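Local coordinates for nucleoporin NUP82 (Chaetomium thermophilum, PDB 5CWW), which probably serves as a structural component of the nuclear pore complex and as a docking site for transport factors, this chain being its N-terminal beta-propeller part, at residues R537-L540 with L541-Q545; T297-P300 with S301-S305. All coordinates share one frame; numbering follows the deposited sequence.

Contact 1: R537-L540 with L541-Q545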
loop_
_atom_site.group_PDB
_atom_site.type_symbol
_atom_site.label_atom_id
_atom_site.label_comp_id
_atom_site.label_asym_id
_atom_site.label_seq_id
_atom_site.Cartn_x
_atom_site.Cartn_y
_atom_site.Cartn_z
ATOM N N ARG B 537 25.299 -18.569 -19.006
ATOM C CA ARG B 537 25.605 -17.649 -17.912
ATOM C C ARG B 537 24.400 -17.404 -17.002
ATOM O O ARG B 537 24.561 -17.222 -15.797
ATOM C CB ARG B 537 26.129 -16.321 -18.470
ATOM C CG ARG B 537 27.504 -16.444 -19.124
ATOM C CD ARG B 537 28.082 -15.088 -19.503
ATOM N NE ARG B 537 27.239 -14.384 -20.465
ATOM C CZ ARG B 537 27.315 -14.532 -21.785
ATOM N NH1 ARG B 537 28.198 -15.364 -22.321
ATOM N NH2 ARG B 537 26.498 -13.846 -22.573
ATOM N N ILE B 538 23.198 -17.396 -17.572
ATOM C CA ILE B 538 21.986 -17.221 -16.772
ATOM C C ILE B 538 21.772 -18.419 -15.851
ATOM O O ILE B 538 21.292 -18.270 -14.727
ATOM C CB ILE B 538 20.733 -17.021 -17.662
ATOM C CG1 ILE B 538 20.777 -15.652 -18.352
ATOM C CG2 ILE B 538 19.445 -17.131 -16.844
ATOM C CD1 ILE B 538 20.657 -14.454 -17.410
ATOM N N ASP B 539 22.125 -19.606 -16.333
ATOM C CA ASP B 539 21.936 -20.823 -15.557
ATOM C C ASP B 539 22.775 -20.782 -14.284
ATOM O O ASP B 539 22.331 -21.224 -13.226
ATOM C CB ASP B 539 22.294 -22.052 -16.389
ATOM C CG ASP B 539 22.198 -23.336 -15.595
ATOM O OD1 ASP B 539 21.074 -23.863 -15.453
ATOM O OD2 ASP B 539 23.246 -23.820 -15.114
ATOM N N LEU B 540 23.986 -20.248 -14.395
ATOM C CA LEU B 540 24.872 -20.110 -13.245
ATOM C C LEU B 540 24.307 -19.105 -12.249
ATOM O O LEU B 540 24.374 -19.309 -11.037
ATOM C CB LEU B 540 26.266 -19.674 -13.695
ATOM C CG LEU B 540 26.949 -20.593 -14.712
ATOM C CD1 LEU B 540 28.313 -20.044 -15.099
ATOM C CD2 LEU B 540 27.080 -22.005 -14.166
ATOM N N LEU B 541 23.749 -18.019 -12.772
ATOM C CA LEU B 541 23.170 -16.972 -11.941
ATOM C C LEU B 541 21.953 -17.478 -11.172
ATOM O O LEU B 541 21.780 -17.162 -9.995
ATOM C CB LEU B 541 22.792 -15.769 -12.807
ATOM C CG LEU B 541 22.268 -14.532 -12.080
ATOM C CD1 LEU B 541 22.759 -13.269 -12.765
ATOM C CD2 LEU B 541 20.748 -14.544 -12.044
ATOM N N ALA B 542 21.114 -18.266 -11.838
ATOM C CA ALA B 542 19.946 -18.856 -11.193
ATOM C C ALA B 542 20.367 -19.896 -10.161
ATOM O O ALA B 542 19.656 -20.138 -9.185
ATOM C CB ALA B 542 19.030 -19.482 -12.227
ATOM N N LYS B 543 21.524 -20.510 -10.390
ATOM C CA LYS B 543 22.081 -21.480 -9.453
ATOM C C LYS B 543 22.792 -20.776 -8.300
ATOM O O LYS B 543 23.012 -21.367 -7.243
ATOM C CB LYS B 543 23.049 -22.417 -10.180
ATOM C CG LYS B 543 22.358 -23.489 -11.008
ATOM C CD LYS B 543 23.361 -24.362 -11.739
ATOM C CE LYS B 543 22.667 -25.470 -12.514
ATOM N NZ LYS B 543 23.635 -26.357 -13.217
ATOM N N GLY B 544 23.147 -19.513 -8.511
ATOM C CA GLY B 544 23.723 -18.689 -7.462
ATOM C C GLY B 544 22.754 -18.523 -6.308
ATOM O O GLY B 544 21.541 -18.498 -6.513
ATOM N N GLN B 545 23.281 -18.416 -5.093
ATOM C CA GLN B 545 22.435 -18.337 -3.906
ATOM C C GLN B 545 21.678 -17.013 -3.841
ATOM O O GLN B 545 20.740 -16.864 -3.058
ATOM C CB GLN B 545 23.275 -18.514 -2.639
ATOM C CG GLN B 545 24.062 -19.813 -2.594
ATOM C CD GLN B 545 24.703 -20.059 -1.242
ATOM O OE1 GLN B 545 25.918 -20.218 -1.139
ATOM N NE2 GLN B 545 23.885 -20.092 -0.196
#
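Asp539 and Lys543 lie four residues apart on helix 534-543 and form a salt bridge. Asp539 OD2 is 3.2 Å from Lys543 NZ. The two side chains meet at a slant, and the carboxylate also touches the carbon next to the ammonium: Asp539 OD2 to Lys543 CE is 3.1 Å. Asp539 holds CG opposite its backbone N (chi1 176°), which sets the carboxylate beside its own carbonyl and on the side of Lys543. The lysine chain runs extended beyond CG. At its base, Lys543 CG rests 3.2 Å from Asp539 O. The other carboxylate oxygen, OD1, pairs with a basic side chain of another protein's chain. Two positive groups therefore share this acid, which would be expected to favour its charged form.

The backbone here is the last turn of a short alpha helix, set in the link between strands 509-514 and 548-554 of one propeller blade. Leu541 N bonds to Arg537 O at 3.2 Å. Ala542 N bonds to Ile538 O at 2.9 Å, with an N-H...O angle of 160°. Lys543 N reaches Asp539 O at 3.0 Å. The last bond, Gly544 N to Leu540 O at 2.8 Å, is weak because it is bent to 125°. Gly544 is where the chain leaves helical geometry.

Another face of the helix lies on helix 518-526: Leu541 packs on Trp518 and Leu522, and Ile538 touches Glu525 and a polar side chain of the other protein. Arg537 adds polar ties, a salt bridge from NE to Glu525 OE1 and a hydrogen bond from NH1 to Ala532 O.

Contact 2: T297-P300 with S301-S305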
loop_
_atom_site.group_PDB
_atom_site.type_symbol
_atom_site.label_atom_id
_atom_site.label_comp_id
_atom_site.label_asym_id
_atom_site.label_seq_id
_atom_site.Cartn_x
_atom_site.Cartn_y
_atom_site.Cartn_z
ATOM N N THR B 297 15.565 13.814 -15.941
ATOM C CA THR B 297 15.697 12.694 -16.864
ATOM C C THR B 297 14.448 11.816 -16.976
ATOM O O THR B 297 14.406 10.906 -17.805
ATOM C CB THR B 297 16.879 11.793 -16.452
ATOM O OG1 THR B 297 17.025 10.724 -17.395
ATOM C CG2 THR B 297 16.666 11.218 -15.054
ATOM N N LEU B 298 13.435 12.079 -16.158
ATOM C CA LEU B 298 12.257 11.211 -16.124
ATOM C C LEU B 298 11.406 11.349 -17.387
ATOM O O LEU B 298 11.134 10.361 -18.068
ATOM C CB LEU B 298 11.401 11.509 -14.889
ATOM C CG LEU B 298 10.264 10.514 -14.634
ATOM C CD1 LEU B 298 10.814 9.132 -14.292
ATOM C CD2 LEU B 298 9.343 11.003 -13.529
ATOM N N ILE B 299 10.987 12.574 -17.693
ATOM C CA ILE B 299 10.104 12.824 -18.831
ATOM C C ILE B 299 10.717 12.395 -20.168
ATOM O O ILE B 299 10.048 11.731 -20.959
ATOM C CB ILE B 299 9.704 14.317 -18.903
ATOM C CG1 ILE B 299 8.784 14.652 -17.724
ATOM C CG2 ILE B 299 8.992 14.636 -20.221
ATOM C CD1 ILE B 299 8.371 16.110 -17.627
ATOM N N PRO B 300 11.980 12.772 -20.438
ATOM C CA PRO B 300 12.556 12.340 -21.718
ATOM C C PRO B 300 12.684 10.821 -21.847
ATOM O O PRO B 300 12.517 10.294 -22.947
ATOM C CB PRO B 300 13.936 13.009 -21.731
ATOM C CG PRO B 300 14.213 13.380 -20.322
ATOM C CD PRO B 300 12.886 13.674 -19.709
ATOM N N SER B 301 12.972 10.129 -20.748
ATOM C CA SER B 301 13.085 8.676 -20.790
ATOM C C SER B 301 11.723 8.037 -21.056
ATOM O O SER B 301 11.622 7.070 -21.810
ATOM C CB SER B 301 13.677 8.137 -19.484
ATOM O OG SER B 301 12.719 8.146 -18.441
ATOM N N LEU B 302 10.675 8.582 -20.445
ATOM C CA LEU B 302 9.322 8.079 -20.667
ATOM C C LEU B 302 8.853 8.321 -22.097
ATOM O O LEU B 302 8.233 7.449 -22.704
ATOM C CB LEU B 302 8.336 8.719 -19.686
ATOM C CG LEU B 302 8.407 8.222 -18.241
ATOM C CD1 LEU B 302 7.522 9.076 -17.345
ATOM C CD2 LEU B 302 8.002 6.757 -18.148
ATOM N N SER B 303 9.138 9.506 -22.631
ATOM C CA SER B 303 8.772 9.827 -24.006
ATOM C C SER B 303 9.320 8.773 -24.961
ATOM O O SER B 303 8.592 8.244 -25.799
ATOM C CB SER B 303 9.286 11.212 -24.398
ATOM O OG SER B 303 8.739 12.215 -23.561
ATOM N N ALA B 304 10.606 8.466 -24.819
ATOM C CA ALA B 304 11.254 7.471 -25.664
ATOM C C ALA B 304 10.581 6.112 -25.498
ATOM O O ALA B 304 10.340 5.400 -26.474
ATOM C CB ALA B 304 12.731 7.376 -25.330
ATOM N N SER B 305 10.280 5.763 -24.252
ATOM C CA SER B 305 9.623 4.500 -23.940
ATOM C C SER B 305 8.245 4.421 -24.589
ATOM O O SER B 305 7.858 3.378 -25.117
ATOM C CB SER B 305 9.501 4.326 -22.427
ATOM O OG SER B 305 8.877 3.098 -22.103
#
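Ser301 and Leu302 both donate to Leu298 O, in the N-terminal turn of helix 298-315. This helix belongs to a long insertion between strands 281-284 and 369-370 of one propeller blade. Leu302 N makes the regular helix bond to Leu298 O at 3.0 Å, nearly in line with the carbonyl. Ser301 OG adds a second bond to Leu298 O at 2.7 Å, from a more slanted direction (C=O...OG angle 126°). A chi1 of 76° tucks the Ser301 hydroxyl over its own backbone and turns it back to the carbonyl three residues earlier. The amide of Ser301 makes a weak bond to Thr297 O, at 3.4 Å.

One residue on, the double acceptance recurs. Ser303 N and Ser303 OG both donate to Ile299 O, at 2.9 Å and 3.0 Å. Pro300 N has no hydrogen to give, but its carbonyl is used: Ala304 N bonds to Pro300 O at 3.2 Å.

The apolar side chains turn to the rest of the insertion and to loops. Ile299 touches Ile337 of helix 321-338, and Leu302 touches Met334 there and Trp267. Leu298 and Leu302 run alongside each other, with Leu298 CG 4.1 Å from Leu302 CD1. Ser303 OG approaches Ile299 O from above the carbonyl plane, 41° out of it.

In the fold
Both contacts are local, partly buried and within one helix each. Each helix lies in the link between the third and fourth strands of its own four-stranded sheet. Contacts 1 and 2 have centres about 32 Å apart and nearest atoms about 22 Å apart. Contact 1 is at the end of its helix, farther from the chain centre, and faces another protein's chain. Across its own segments a salt bridge joins side chains, while Ile538 and Leu541 pack on helix 518-526 and the other protein. Contact 2 is at the start of its helix, and no other chain of the assembly touches it. There serine hydroxyls turn back onto carbonyls, and leucine and isoleucine pack within the chain.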